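PDB 2Q0Y: GCN5-related N-acetyltransferase from Ralstonia eutropha JMP134, which probably transfers acyl groups as a GCN5-related N-acetyltransferase and binds zinc and magnesium ions. Local coordinates for residues A[111-116]-A[139-144]. Numbering follows the deposited sequence.
Sequences RAEAEF and MGWSPT
The turn that closes helix 133-138 and leads into strand 142-150 meets helix 104-118 through Glu113, Met139 and Trp141, a clear case of a glutamate reaching across from one helix to receive an indole N-H. Gly140, at positive phi, is the C-prime residue of a Schellman motif that ends helix 133-138. After this turn the ring of Trp141 reaches Glu113 with its N-H edge, the buried indole resting on Met109 and on Ile90 of strand 86-95. Trp141 NE1 donates to Glu113 OE2 over 2.7 Å, with a bent N-H...O angle of 147°. The oxygen lies close to the ring plane, at the indole edge, while the nitrogen meets the syn side of OE2, 35° out of the carboxylate plane; the two planes stand 55° apart. Glu113 spans the gap because its chain is extended beyond CG. Met139, a selenomethionine bent at its last torsion, brings its methyl CE to 3.6 Å from Glu113 OE2, adding a nonpolar neighbour beside the acceptor. The second carboxylate oxygen, OE1, forms a salt bridge with Lys149 of the second subunit, which also donates to Met139 O. Held by the indole through one oxygen and by a lysine through the other, the carboxylate is limited in its rotation, and this pairing probably favours its ionised form while linking helix, turn and dimer partner.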
# COMPACT_ATOMS: atom_id res chain seq x y z
N ARG A 111 5.39 -15.20 -13.49
CA ARG A 111 6.51 -15.56 -12.62
C ARG A 111 6.39 -14.92 -11.23
O ARG A 111 6.67 -15.57 -10.22
CB ARG A 111 7.87 -15.16 -13.20
CG ARG A 111 8.40 -16.06 -14.29
CD ARG A 111 9.29 -17.24 -13.75
NE ARG A 111 8.59 -18.19 -12.87
CZ ARG A 111 7.58 -19.00 -13.24
NH1 ARG A 111 7.11 -19.02 -14.50
NH2 ARG A 111 7.03 -19.81 -12.34
N ALA A 112 6.00 -13.66 -11.19
CA ALA A 112 5.83 -12.96 -9.93
C ALA A 112 4.72 -13.57 -9.10
O ALA A 112 4.90 -13.82 -7.90
CB ALA A 112 5.55 -11.47 -10.17
N GLU A 113 3.57 -13.80 -9.71
CA GLU A 113 2.45 -14.42 -8.99
C GLU A 113 2.81 -15.83 -8.48
O GLU A 113 2.45 -16.20 -7.37
CB GLU A 113 1.20 -14.48 -9.85
CG GLU A 113 0.66 -13.09 -10.18
CD GLU A 113 -0.56 -13.11 -11.09
OE1 GLU A 113 -1.17 -14.19 -11.31
OE2 GLU A 113 -0.88 -12.03 -11.62
N ALA A 114 3.52 -16.61 -9.30
CA ALA A 114 3.94 -17.96 -8.91
C ALA A 114 4.92 -17.93 -7.73
O ALA A 114 4.88 -18.81 -6.87
CB ALA A 114 4.58 -18.67 -10.07
N GLU A 115 5.79 -16.92 -7.71
CA GLU A 115 6.72 -16.73 -6.61
C GLU A 115 5.95 -16.45 -5.32
O GLU A 115 6.24 -17.04 -4.29
CB GLU A 115 7.71 -15.62 -6.93
CG GLU A 115 8.73 -15.39 -5.86
CD GLU A 115 9.71 -16.54 -5.71
OE1 GLU A 115 9.90 -17.29 -6.68
OE2 GLU A 115 10.30 -16.69 -4.60
N PHE A 116 4.94 -15.59 -5.38
CA PHE A 116 4.08 -15.34 -4.22
C PHE A 116 3.38 -16.63 -3.75
O PHE A 116 3.29 -16.90 -2.56
CB PHE A 116 3.01 -14.27 -4.51
CG PHE A 116 3.55 -12.87 -4.62
CD1 PHE A 116 4.60 -12.41 -3.83
CD2 PHE A 116 2.95 -11.99 -5.50
CE1 PHE A 116 5.07 -11.12 -3.95
CE2 PHE A 116 3.43 -10.68 -5.62
CZ PHE A 116 4.49 -10.26 -4.84
N MSE A 139 -5.80 -10.73 -16.32
CA MSE A 139 -5.16 -11.70 -15.44
C MSE A 139 -5.81 -11.80 -14.05
O MSE A 139 -5.25 -12.43 -13.16
CB MSE A 139 -3.68 -11.37 -15.31
CG MSE A 139 -2.88 -11.47 -16.61
SE MSE A 139 -0.99 -11.14 -16.21
CE MSE A 139 -0.68 -12.74 -15.12
N GLY A 140 -6.98 -11.18 -13.88
CA GLY A 140 -7.78 -11.38 -12.67
C GLY A 140 -7.50 -10.41 -11.54
O GLY A 140 -7.88 -10.65 -10.39
N TRP A 141 -6.84 -9.30 -11.88
CA TRP A 141 -6.60 -8.21 -10.93
C TRP A 141 -7.82 -7.28 -10.92
O TRP A 141 -8.47 -7.06 -11.95
CB TRP A 141 -5.32 -7.45 -11.27
CG TRP A 141 -4.08 -8.28 -11.09
CD1 TRP A 141 -3.63 -9.25 -11.93
CD2 TRP A 141 -3.16 -8.22 -10.01
NE1 TRP A 141 -2.47 -9.81 -11.42
CE2 TRP A 141 -2.18 -9.20 -10.23
CE3 TRP A 141 -3.09 -7.44 -8.83
CZ2 TRP A 141 -1.12 -9.41 -9.34
CZ3 TRP A 141 -2.05 -7.65 -7.96
CH2 TRP A 141 -1.08 -8.62 -8.21
N SER A 142 -8.14 -6.78 -9.73
CA SER A 142 -9.27 -5.87 -9.54
C SER A 142 -8.82 -4.54 -8.95
O SER A 142 -7.96 -4.52 -8.08
CB SER A 142 -10.30 -6.46 -8.57
OG SER A 142 -10.79 -7.70 -9.02
N PRO A 143 -9.45 -3.45 -9.37
CA PRO A 143 -9.22 -2.16 -8.72
C PRO A 143 -9.57 -2.22 -7.25
O PRO A 143 -10.55 -2.89 -6.87
CB PRO A 143 -10.20 -1.23 -9.44
CG PRO A 143 -10.49 -1.86 -10.69
CD PRO A 143 -10.45 -3.33 -10.44
N THR A 144 -8.78 -1.53 -6.42
CA THR A 144 -9.04 -1.42 -5.00
C THR A 144 -9.67 -0.07 -4.68
O THR A 144 -9.89 0.76 -5.55
CB THR A 144 -7.79 -1.61 -4.13
OG1 THR A 144 -6.99 -0.41 -4.13
CG2 THR A 144 -6.97 -2.80 -4.60